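Local coordinates for protein vinylacetyl-CoA Delta-isomerase (Nitrosopumilus maritimus SCM1, PDB 6VJR) that probably dehydrates 4-hydroxybutyryl-CoA and isomerises vinylacetyl-CoA, using a bound FAD, a [4Fe-4S] cluster and an iron ion, at residues 382-385 with 386-390; 320-323 with 324-328; 134-138 with 139-143; 262-266 with 267-271. One frame throughout, in Å; residues are numbered along the deposited sequence.

In the fold
The four contacts fall into two pairs on opposite sides of the chain's centre. Interactions 1 and 2, with centres 16 Å apart, both hold the same FAD: interaction 1 meets the adenosine ribose, the diphosphate and the flavin methyls, interaction 2 the adenine and the same ribose. They are tied by a salt bridge of 2.7 Å between Asp-382 OD2 and Lys-325 NZ. Interactions 3 and 4 are 17 Å apart between centres and touch where, in the conformer given, Met-135 CE lies 3.9 Å from Lys-268 CE. Between the pairs, centres are 45 to 54 Å apart. The Ile-143 side chain (interaction 3) is about 11 Å from another bound FAD and from the iron-sulfur cluster.

Interaction 1. Residues 382-385 with 386-390; sequences DIAG and GLVVT. With FAD (flavin-adenine dinucleotide), chain V.
Val-388 folds back on Ala-384 and Gly-385, just past the end of helix 372-384. Its CB sits 3.9 Å from Ala-384 CB. From there CG1 stands between the backbone N and the carbonyl carbon (chi1 76°), which presses it to 3.1 Å from Gly-385 O, a tight approach. The other methyl, CG2, reaches along Ala-384, 4.2 Å from its CB, and both residues pack on helix 418-432 through Leu-425 and Ile-428.

The same carbonyl takes the backbone bond that closes the turn: Val-388 N donates to Gly-385 O at 3.2 Å and 162°. Gly-386 and Leu-387 hold the two corner positions with helical backbone angles, so residues 385-388 make a type I turn leading into the short, loosely bonded helix about 387-390. Gly-385 ends the preceding helix with positive phi (91°).

FAD runs along this turn. Gly-386 N donates to FAD O1P at 2.9 Å, and Gly-385 CA lies 3.5 Å from the bridging FAD O3P; the diphosphate rests directly on glycine backbone. Upstream, Asp-382 OD1 accepts from ribose hydroxyl FAD O3B at 2.8 Å, while OD2 is engaged by Lys-325. Downstream, Val-389 CG2 lies 4.0 Å from the flavin methyl FAD C8M, and Thr-390 OG1 bonds to His-186 of the second subunit. Lys-151, Arg-154 and Thr-188 of that subunit also bind the cofactor, which makes this Gly-Gly turn one wall of an FAD site built between two subunits.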
# COMPACT_ATOMS: atom_id res chain seq x y z
N ASP A 382 11.41 1.87 12.61
CA ASP A 382 11.12 3.32 12.76
C ASP A 382 11.08 3.69 14.25
O ASP A 382 11.74 4.61 14.76
CB ASP A 382 9.80 3.64 12.09
CG ASP A 382 9.31 5.09 12.16
OD1 ASP A 382 9.99 5.96 12.81
OD2 ASP A 382 8.24 5.36 11.56
N ILE A 383 10.28 2.92 15.02
CA ILE A 383 10.09 3.23 16.43
C ILE A 383 11.41 3.09 17.20
O ILE A 383 11.65 3.83 18.15
CB ILE A 383 8.97 2.35 17.01
CG1 ILE A 383 7.63 2.69 16.34
CG2 ILE A 383 8.92 2.51 18.52
CD1 ILE A 383 6.52 1.72 16.58
N ALA A 384 12.25 2.13 16.83
CA ALA A 384 13.47 1.85 17.60
C ALA A 384 14.52 2.96 17.49
O ALA A 384 15.22 3.26 18.47
CB ALA A 384 14.05 0.55 17.13
N GLY A 385 14.66 3.55 16.31
CA GLY A 385 15.75 4.49 16.06
C GLY A 385 17.01 3.82 15.50
O GLY A 385 17.09 2.60 15.33
N GLY A 386 17.99 4.67 15.16
CA GLY A 386 19.19 4.22 14.49
C GLY A 386 20.03 3.19 15.24
O GLY A 386 20.78 2.41 14.61
N LEU A 387 19.97 3.21 16.59
CA LEU A 387 20.80 2.32 17.40
C LEU A 387 20.46 0.86 17.15
O LEU A 387 21.26 -0.01 17.42
CB LEU A 387 20.60 2.73 18.86
CG LEU A 387 21.74 2.55 19.84
CD1 LEU A 387 23.06 3.11 19.37
CD2 LEU A 387 21.27 3.11 21.16
N VAL A 388 19.29 0.57 16.57
CA VAL A 388 18.93 -0.79 16.21
C VAL A 388 19.97 -1.42 15.28
O VAL A 388 20.15 -2.63 15.31
CB VAL A 388 17.46 -0.86 15.74
CG1 VAL A 388 17.27 -0.33 14.33
CG2 VAL A 388 16.87 -2.26 15.87
N VAL A 389 20.67 -0.60 14.46
CA VAL A 389 21.71 -1.10 13.59
C VAL A 389 23.10 -0.56 13.90
O VAL A 389 24.03 -1.02 13.26
CB VAL A 389 21.37 -0.89 12.11
CG1 VAL A 389 20.17 -1.75 11.69
CG2 VAL A 389 21.18 0.59 11.73
N THR A 390 23.27 0.40 14.80
CA THR A 390 24.59 0.90 15.06
C THR A 390 25.10 0.58 16.47
O THR A 390 26.17 1.03 16.86
CB THR A 390 24.66 2.42 14.84
OG1 THR A 390 24.00 3.11 15.90
CG2 THR A 390 24.13 2.90 13.50
PA FAD V . 15.10 8.41 17.76
O1A FAD V . 15.11 9.89 17.72
O2A FAD V . 15.24 7.71 19.07
O5B FAD V . 13.80 7.97 16.97
C5B FAD V . 13.09 6.76 17.35
C4B FAD V . 11.61 6.97 17.15
O4B FAD V . 11.15 7.92 18.14
C3B FAD V . 11.20 7.56 15.77
O3B FAD V . 9.93 7.05 15.37
C2B FAD V . 11.10 9.09 16.06
O2B FAD V . 10.24 9.83 15.21
C1B FAD V . 10.57 9.06 17.49
N9A FAD V . 10.86 10.25 18.27
C8A FAD V . 12.07 10.67 18.76
N7A FAD V . 12.00 11.79 19.44
C5A FAD V . 10.67 12.15 19.39
C6A FAD V . 9.97 13.23 19.95
N6A FAD V . 10.55 14.17 20.70
N1A FAD V . 8.63 13.32 19.70
C2A FAD V . 8.08 12.34 18.97
N3A FAD V . 8.64 11.28 18.39
C4A FAD V . 9.95 11.21 18.68
N1 FAD V . 23.75 11.15 11.96
C2 FAD V . 24.83 11.96 11.79
O2 FAD V . 24.97 13.04 12.37
N3 FAD V . 25.85 11.57 10.94
C4 FAD V . 25.90 10.45 10.16
O4 FAD V . 26.91 10.17 9.50
C4X FAD V . 24.82 9.56 10.41
N5 FAD V . 24.81 8.38 9.76
C5X FAD V . 23.87 7.45 10.14
C6 FAD V . 23.93 6.14 9.64
C7 FAD V . 23.03 5.15 10.06
C7M FAD V . 23.18 3.73 9.60
C8 FAD V . 21.90 5.53 10.79
C8M FAD V . 20.89 4.51 11.25
C9 FAD V . 21.82 6.81 11.29
C9A FAD V . 22.79 7.79 10.97
N10 FAD V . 22.74 9.09 11.49
C10 FAD V . 23.79 9.98 11.32
C1' FAD V . 21.77 9.36 12.56
C2' FAD V . 20.34 9.63 12.16
O2' FAD V . 20.26 11.00 11.77
C3' FAD V . 19.43 9.35 13.34
O3' FAD V . 19.38 7.94 13.44
C4' FAD V . 18.04 9.99 13.23
O4' FAD V . 18.06 11.41 13.37
C5' FAD V . 17.06 9.40 14.21
O5' FAD V . 17.57 9.67 15.55
P FAD V . 17.71 8.45 16.58
O1P FAD V . 18.50 7.38 15.99
O2P FAD V . 18.15 9.05 17.86
O3P FAD V . 16.26 7.86 16.77

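Interaction 2. Residues 320-323 with 324-328; sequences SHIK and DKIIE. With FAD (flavin-adenine dinucleotide), chain V.
His-321 and Lys-325 meet through side-chain nitrogens one helical turn apart. Lys-325 NZ donates to His-321 ND1 at 3.0 Å, 17° out of the ring plane, while the other ring nitrogen, His-321 NE2, donates to adenine FAD N3A at 2.9 Å, nearly straight (171°). With one ring nitrogen accepting and the other giving, the imidazole is probably neutral, and bonds at both nitrogens fix its rotation. Its CG lies between the backbone N and the carbonyl carbon (chi1 79°), carrying the ring out beside the FAD; CE1 comes 3.2 Å from ribose FAD O2B. Lys-325 NZ also forms a salt bridge with Asp-382, another residue of the FAD site.

These first turns of helix 320-345, in a region of the acyl-CoA dehydrogenase clan, form the adenine end of the FAD pocket. Their backbone bonds run i to i+4: Asp-324 N to Ser-320 O at 2.9 Å, followed by Lys-325, Ile-326 and Ile-327. The extended lysine chain passes His-321 O, its CG at 3.2 Å.

Apolar contacts occupy another face of the helix. Ile-322 CG2 meets Ile-326 CD1 at 3.9 Å, crossing at a slant, and both pack on helix 295-314. Ile-322 CG1 lies above one face of the imidazole, toward its rim, and its CD1 reaches to 3.7 Å from FAD O4B. Asp-324 OD1 forms a salt bridge with Arg-455 of the third subunit.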
# COMPACT_ATOMS: atom_id res chain seq x y z
N SER A 320 1.75 10.62 19.57
CA SER A 320 0.70 10.18 18.64
C SER A 320 1.22 9.23 17.56
O SER A 320 0.63 8.17 17.35
CB SER A 320 -0.03 11.33 18.04
OG SER A 320 -0.58 12.06 19.12
N HIS A 321 2.27 9.64 16.82
CA HIS A 321 2.71 8.86 15.67
C HIS A 321 3.14 7.45 16.09
O HIS A 321 2.94 6.52 15.34
CB HIS A 321 3.73 9.59 14.83
CG HIS A 321 5.11 9.58 15.35
ND1 HIS A 321 6.10 8.69 14.95
CD2 HIS A 321 5.64 10.36 16.29
CE1 HIS A 321 7.19 8.95 15.62
NE2 HIS A 321 6.94 10.00 16.43
N ILE A 322 3.78 7.31 17.26
CA ILE A 322 4.22 6.00 17.70
C ILE A 322 3.00 5.18 18.08
O ILE A 322 2.89 4.00 17.68
CB ILE A 322 5.26 6.11 18.82
CG1 ILE A 322 6.56 6.70 18.24
CG2 ILE A 322 5.45 4.75 19.52
CD1 ILE A 322 7.74 6.79 19.18
N LYS A 323 2.06 5.77 18.82
CA LYS A 323 0.86 5.00 19.15
C LYS A 323 0.15 4.52 17.88
O LYS A 323 -0.32 3.39 17.79
CB LYS A 323 -0.10 5.89 19.94
CG LYS A 323 0.32 6.22 21.35
CD LYS A 323 -0.71 6.96 22.20
CE LYS A 323 -1.18 8.26 21.68
NZ LYS A 323 -2.00 8.93 22.69
N ASP A 324 0.11 5.39 16.85
CA ASP A 324 -0.57 5.04 15.63
C ASP A 324 0.13 3.90 14.89
O ASP A 324 -0.55 3.05 14.32
CB ASP A 324 -0.76 6.24 14.76
CG ASP A 324 -1.91 6.03 13.78
OD1 ASP A 324 -3.04 5.71 14.26
OD2 ASP A 324 -1.66 6.19 12.58
N LYS A 325 1.47 3.88 14.92
CA LYS A 325 2.23 2.81 14.31
C LYS A 325 2.03 1.48 15.03
O LYS A 325 1.92 0.43 14.37
CB LYS A 325 3.69 3.24 14.18
CG LYS A 325 3.91 4.36 13.15
CD LYS A 325 5.25 5.04 13.31
CE LYS A 325 5.26 6.22 12.37
NZ LYS A 325 6.38 7.12 12.46
N ILE A 326 1.95 1.52 16.37
CA ILE A 326 1.70 0.28 17.10
C ILE A 326 0.29 -0.23 16.82
O ILE A 326 0.05 -1.45 16.74
CB ILE A 326 2.00 0.51 18.59
CG1 ILE A 326 3.47 0.81 18.79
CG2 ILE A 326 1.56 -0.67 19.45
CD1 ILE A 326 3.81 1.27 20.19
N ILE A 327 -0.67 0.67 16.70
CA ILE A 327 -2.01 0.26 16.25
C ILE A 327 -1.95 -0.39 14.87
O ILE A 327 -2.57 -1.43 14.61
CB ILE A 327 -3.01 1.42 16.32
CG1 ILE A 327 -3.26 1.91 17.75
CG2 ILE A 327 -4.29 1.06 15.60
CD1 ILE A 327 -3.90 3.28 17.85
N GLU A 328 -1.20 0.19 13.95
CA GLU A 328 -1.12 -0.39 12.62
C GLU A 328 -0.55 -1.81 12.67
O GLU A 328 -0.99 -2.71 11.98
CB GLU A 328 -0.29 0.46 11.67
CG GLU A 328 -0.43 0.05 10.20
CD GLU A 328 -1.83 0.20 9.59
OE1 GLU A 328 -2.62 1.04 10.10
OE2 GLU A 328 -2.17 -0.52 8.61
PA FAD V . 15.10 8.41 17.76
O1A FAD V . 15.11 9.89 17.72
O2A FAD V . 15.24 7.71 19.07
O5B FAD V . 13.80 7.97 16.97
C5B FAD V . 13.09 6.76 17.35
C4B FAD V . 11.61 6.97 17.15
O4B FAD V . 11.15 7.92 18.14
C3B FAD V . 11.20 7.56 15.77
O3B FAD V . 9.93 7.05 15.37
C2B FAD V . 11.10 9.09 16.06
O2B FAD V . 10.24 9.83 15.21
C1B FAD V . 10.57 9.06 17.49
N9A FAD V . 10.86 10.25 18.27
C8A FAD V . 12.07 10.67 18.76
N7A FAD V . 12.00 11.79 19.44
C5A FAD V . 10.67 12.15 19.39
C6A FAD V . 9.97 13.23 19.95
N6A FAD V . 10.55 14.17 20.70
N1A FAD V . 8.63 13.32 19.70
C2A FAD V . 8.08 12.34 18.97
N3A FAD V . 8.64 11.28 18.39
C4A FAD V . 9.95 11.21 18.68
N1 FAD V . 23.75 11.15 11.96
C2 FAD V . 24.83 11.96 11.79
O2 FAD V . 24.97 13.04 12.37
N3 FAD V . 25.85 11.57 10.94
C4 FAD V . 25.90 10.45 10.16
O4 FAD V . 26.91 10.17 9.50
C4X FAD V . 24.82 9.56 10.41
N5 FAD V . 24.81 8.38 9.76
C5X FAD V . 23.87 7.45 10.14
C6 FAD V . 23.93 6.14 9.64
C7 FAD V . 23.03 5.15 10.06
C7M FAD V . 23.18 3.73 9.60
C8 FAD V . 21.90 5.53 10.79
C8M FAD V . 20.89 4.51 11.25
C9 FAD V . 21.82 6.81 11.29
C9A FAD V . 22.79 7.79 10.97
N10 FAD V . 22.74 9.09 11.49
C10 FAD V . 23.79 9.98 11.32
C1' FAD V . 21.77 9.36 12.56
C2' FAD V . 20.34 9.63 12.16
O2' FAD V . 20.26 11.00 11.77
C3' FAD V . 19.43 9.35 13.34
O3' FAD V . 19.38 7.94 13.44
C4' FAD V . 18.04 9.99 13.23
O4' FAD V . 18.06 11.41 13.37
C5' FAD V . 17.06 9.40 14.21
O5' FAD V . 17.57 9.67 15.55
P FAD V . 17.71 8.45 16.58
O1P FAD V . 18.50 7.38 15.99
O2P FAD V . 18.15 9.05 17.86
O3P FAD V . 16.26 7.86 16.77

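Interaction 3. Residues 134-138 with 139-143; sequences KMVQQ and ENLVI
Val-136 O gathers the end of helix 125-139: Leu-141 N donates to it at 3.3 Å in the carbonyl plane, Asn-140 N more weakly at 2.8 Å, and the positive phi of Asn-140 (65°) swings the chain off the helix. This C-cap has the six-to-one bond and positive-phi residue of a Schellman motif, without its second bond. One step earlier, Glu-139 N still makes an ordinary helical bond to Met-135 O.

Inside the turn, Val-136 meets the returning chain. Its CG1, anti to the carbonyl carbon, meets Ile-143 CD1 at 3.6 Å, the two side chains crossing at about a right angle, and also looks toward Leu-141 CD1 at 4.4 Å. In Ile-143 a bend at chi2 (-58°) turns CD1 back onto the helix. On the outer side, in the conformer given, Met-135 CG lies 3.7 Å from Glu-139 OE1, a slanting contact of methylene against carboxylate. The same carboxylate oxygen is tied to its neighbour by a water that donates to Glu-139 OE1 at 2.8 Å and to Gln-138 OE1 at 3.0 Å.

Trp-195 of strand 195-198 receives Met-135, Leu-141 and Ile-143 together, while Val-142 turns to helix 36-51 and Asn-140 ND2 bonds to Ile-2 O. The cap thus carries the chain from helix 125-139 into strand 143-146, an outermost strand of the four-stranded sheet within this chain, with strand 195-198 beside it.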
# COMPACT_ATOMS: atom_id res chain seq x y z
N LYS A 134 -0.05 -44.36 15.10
CA LYS A 134 -0.12 -44.99 16.41
C LYS A 134 1.26 -45.00 17.07
O LYS A 134 1.40 -44.62 18.23
CB LYS A 134 -0.68 -46.39 16.26
CG LYS A 134 -0.51 -47.21 17.52
CD LYS A 134 -1.18 -48.57 17.43
CE LYS A 134 -1.02 -49.37 18.68
NZ LYS A 134 -1.77 -50.60 18.51
N MET A 135 2.28 -45.43 16.33
CA MET A 135 3.65 -45.45 16.85
C MET A 135 4.05 -44.06 17.34
O MET A 135 4.44 -43.90 18.49
CB MET A 135 4.63 -45.96 15.78
CG MET A 135 6.08 -45.98 16.23
SD MET A 135 7.22 -46.51 14.93
CE MET A 135 7.27 -45.10 13.82
N VAL A 136 3.97 -43.03 16.48
CA VAL A 136 4.53 -41.74 16.85
C VAL A 136 3.73 -41.09 17.98
O VAL A 136 4.30 -40.36 18.78
CB VAL A 136 4.73 -40.82 15.63
CG1 VAL A 136 5.63 -41.46 14.59
CG2 VAL A 136 3.45 -40.40 14.95
N GLN A 137 2.43 -41.34 18.02
CA GLN A 137 1.59 -40.89 19.13
C GLN A 137 1.97 -41.53 20.47
O GLN A 137 2.00 -40.85 21.50
CB GLN A 137 0.12 -41.13 18.83
CG GLN A 137 -0.47 -40.12 17.85
CD GLN A 137 -1.98 -40.20 17.74
OE1 GLN A 137 -2.65 -41.10 18.31
NE2 GLN A 137 -2.50 -39.27 16.96
N GLN A 138 2.18 -42.84 20.47
CA GLN A 138 2.57 -43.56 21.67
C GLN A 138 3.91 -43.06 22.20
O GLN A 138 4.06 -42.90 23.41
CB GLN A 138 2.72 -45.05 21.38
CG GLN A 138 1.43 -45.75 20.98
CD GLN A 138 1.63 -47.23 20.72
OE1 GLN A 138 2.49 -47.67 19.94
NE2 GLN A 138 0.86 -48.03 21.43
N GLU A 139 4.87 -42.83 21.31
CA GLU A 139 6.23 -42.48 21.68
C GLU A 139 6.42 -40.97 21.86
O GLU A 139 7.37 -40.56 22.52
CB GLU A 139 7.20 -43.07 20.66
CG GLU A 139 7.11 -44.59 20.59
CD GLU A 139 8.11 -45.30 19.68
OE1 GLU A 139 7.92 -46.52 19.40
OE2 GLU A 139 9.07 -44.63 19.24
N ASN A 140 5.49 -40.15 21.35
CA ASN A 140 5.49 -38.69 21.49
C ASN A 140 6.68 -38.06 20.78
O ASN A 140 7.47 -37.36 21.41
CB ASN A 140 5.37 -38.24 22.94
CG ASN A 140 4.90 -36.81 23.06
OD1 ASN A 140 4.48 -36.19 22.08
ND2 ASN A 140 4.98 -36.26 24.24
N LEU A 141 6.78 -38.31 19.46
CA LEU A 141 7.95 -37.97 18.65
C LEU A 141 7.75 -36.68 17.85
O LEU A 141 6.63 -36.19 17.70
CB LEU A 141 8.28 -39.15 17.72
CG LEU A 141 8.49 -40.47 18.45
CD1 LEU A 141 8.91 -41.58 17.49
CD2 LEU A 141 9.50 -40.33 19.59
N VAL A 142 8.86 -36.16 17.35
CA VAL A 142 8.90 -35.00 16.46
C VAL A 142 9.05 -35.49 15.03
O VAL A 142 9.96 -36.28 14.72
CB VAL A 142 10.06 -34.07 16.88
CG1 VAL A 142 10.26 -32.93 15.88
CG2 VAL A 142 9.87 -33.54 18.30
N ILE A 143 8.14 -35.00 14.16
CA ILE A 143 8.05 -35.46 12.78
C ILE A 143 8.33 -34.27 11.86
O ILE A 143 7.66 -33.25 11.95
CB ILE A 143 6.64 -36.00 12.49
CG1 ILE A 143 6.11 -36.98 13.56
CG2 ILE A 143 6.59 -36.58 11.07
CD1 ILE A 143 6.97 -38.20 13.79
O HOH W 1 5.46 -47.61 20.13

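Interaction 4. Residues 262-266 with 267-271; sequences VFIPW and DKVFM
The backbone carbonyls of Pro-265 and Trp-266 accept bonds from the N-H groups three residues ahead. Lys-268 N donates to Pro-265 O at 2.9 Å, and Val-269 N to Trp-266 O at 3.0 Å, the latter from 65° above the carbonyl plane.

Packing on the inside of the turn centres on Val-269 CG2. It lies 3.7 Å from Ile-264 CG2, the two side chains at about a right angle, and 3.5 Å from Pro-265 O. Trp-266 runs alongside Val-269, pointing the same way, with its six-membered ring nearest: CE3 is 4.1 Å from the valine CG2, approached obliquely.

Consecutive i to i+3 bonds make this a short 3-10 turn between two sheets. Strand 262-265 pairs with strand 177-188 in a mixed sheet, whereas strand 269-272 pairs with strand 213-218 in the four-stranded one; there a classic beta bulge sets Phe-270 and Met-271 together across from Val-214.

The charged pair lies at the outer side. Lys-268 NZ forms a salt bridge with Asp-267 OD2 at 2.7 Å, nearly in line with the C-O bond. Bends at chi2 (-70°) and chi4 (-71°) double the lysine back to its neighbour. Its CG rests 4.0 Å from Pro-265 CG, and Asp-267 OD1 sits 3.6 Å from Pro-265 CB, so the proline ring touches both charged chains. Helix 125-139 adds Phe-132 against Lys-268, and Arg-128 NH2 bonds to Val-269 O.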
# COMPACT_ATOMS: atom_id res chain seq x y z
N VAL A 262 18.56 -44.48 0.09
CA VAL A 262 18.01 -44.71 1.40
C VAL A 262 16.89 -45.74 1.31
O VAL A 262 16.00 -45.62 0.48
CB VAL A 262 17.52 -43.36 1.99
CG1 VAL A 262 16.84 -43.52 3.34
CG2 VAL A 262 18.64 -42.38 2.14
N PHE A 263 16.91 -46.71 2.21
CA PHE A 263 15.92 -47.77 2.23
C PHE A 263 14.71 -47.38 3.05
O PHE A 263 14.84 -46.85 4.16
CB PHE A 263 16.54 -49.01 2.86
CG PHE A 263 15.55 -50.15 3.00
CD1 PHE A 263 15.11 -50.83 1.87
CD2 PHE A 263 15.09 -50.55 4.25
CE1 PHE A 263 14.21 -51.89 1.99
CE2 PHE A 263 14.19 -51.61 4.35
CZ PHE A 263 13.76 -52.27 3.23
N ILE A 264 13.54 -47.65 2.48
CA ILE A 264 12.27 -47.47 3.15
C ILE A 264 11.50 -48.77 3.08
O ILE A 264 11.13 -49.18 1.98
CB ILE A 264 11.43 -46.33 2.56
CG1 ILE A 264 12.28 -45.08 2.32
CG2 ILE A 264 10.22 -46.06 3.45
CD1 ILE A 264 11.53 -43.90 1.74
N PRO A 265 11.23 -49.44 4.22
CA PRO A 265 10.51 -50.69 4.18
C PRO A 265 9.06 -50.44 3.79
O PRO A 265 8.53 -49.36 4.00
CB PRO A 265 10.65 -51.24 5.60
CG PRO A 265 10.82 -50.01 6.45
CD PRO A 265 11.56 -49.01 5.59
N TRP A 266 8.39 -51.45 3.25
CA TRP A 266 7.02 -51.29 2.79
C TRP A 266 6.11 -50.67 3.84
O TRP A 266 5.22 -49.90 3.51
CB TRP A 266 6.46 -52.63 2.31
CG TRP A 266 7.13 -53.11 1.06
CD1 TRP A 266 7.73 -54.31 0.87
CD2 TRP A 266 7.27 -52.38 -0.19
NE1 TRP A 266 8.23 -54.39 -0.40
CE2 TRP A 266 7.97 -53.23 -1.07
CE3 TRP A 266 6.87 -51.13 -0.64
CZ2 TRP A 266 8.28 -52.87 -2.37
CZ3 TRP A 266 7.17 -50.77 -1.94
CH2 TRP A 266 7.87 -51.63 -2.79
N ASP A 267 6.30 -51.01 5.12
CA ASP A 267 5.37 -50.53 6.12
C ASP A 267 5.46 -49.02 6.33
O ASP A 267 4.60 -48.44 6.98
CB ASP A 267 5.58 -51.18 7.48
CG ASP A 267 7.01 -51.13 7.99
OD1 ASP A 267 7.81 -51.99 7.62
OD2 ASP A 267 7.32 -50.22 8.76
N LYS A 268 6.51 -48.39 5.81
CA LYS A 268 6.69 -46.95 5.95
C LYS A 268 6.49 -46.24 4.62
O LYS A 268 6.81 -45.06 4.50
CB LYS A 268 8.06 -46.65 6.56
CG LYS A 268 8.35 -47.19 7.95
CD LYS A 268 7.57 -46.51 9.05
CE LYS A 268 7.91 -46.96 10.42
NZ LYS A 268 7.44 -48.31 10.64
N VAL A 269 6.00 -46.97 3.60
CA VAL A 269 5.74 -46.39 2.28
C VAL A 269 4.24 -46.08 2.16
O VAL A 269 3.40 -46.97 2.28
CB VAL A 269 6.20 -47.33 1.15
CG1 VAL A 269 5.71 -46.93 -0.23
CG2 VAL A 269 7.70 -47.52 1.15
N PHE A 270 3.91 -44.80 1.92
CA PHE A 270 2.54 -44.33 1.92
C PHE A 270 2.04 -43.92 0.52
O PHE A 270 0.90 -43.49 0.38
CB PHE A 270 2.36 -43.22 2.95
CG PHE A 270 2.91 -43.48 4.34
CD1 PHE A 270 2.71 -44.71 4.95
CD2 PHE A 270 3.62 -42.51 5.02
CE1 PHE A 270 3.23 -44.97 6.21
CE2 PHE A 270 4.11 -42.77 6.29
CZ PHE A 270 3.91 -43.99 6.88
N MET A 271 2.90 -44.03 -0.49
CA MET A 271 2.56 -43.81 -1.89
C MET A 271 3.70 -44.43 -2.69
O MET A 271 4.86 -44.19 -2.38
CB MET A 271 2.46 -42.32 -2.25
CG MET A 271 2.27 -42.00 -3.77
SD MET A 271 2.50 -40.28 -4.20
CE MET A 271 0.95 -39.65 -3.53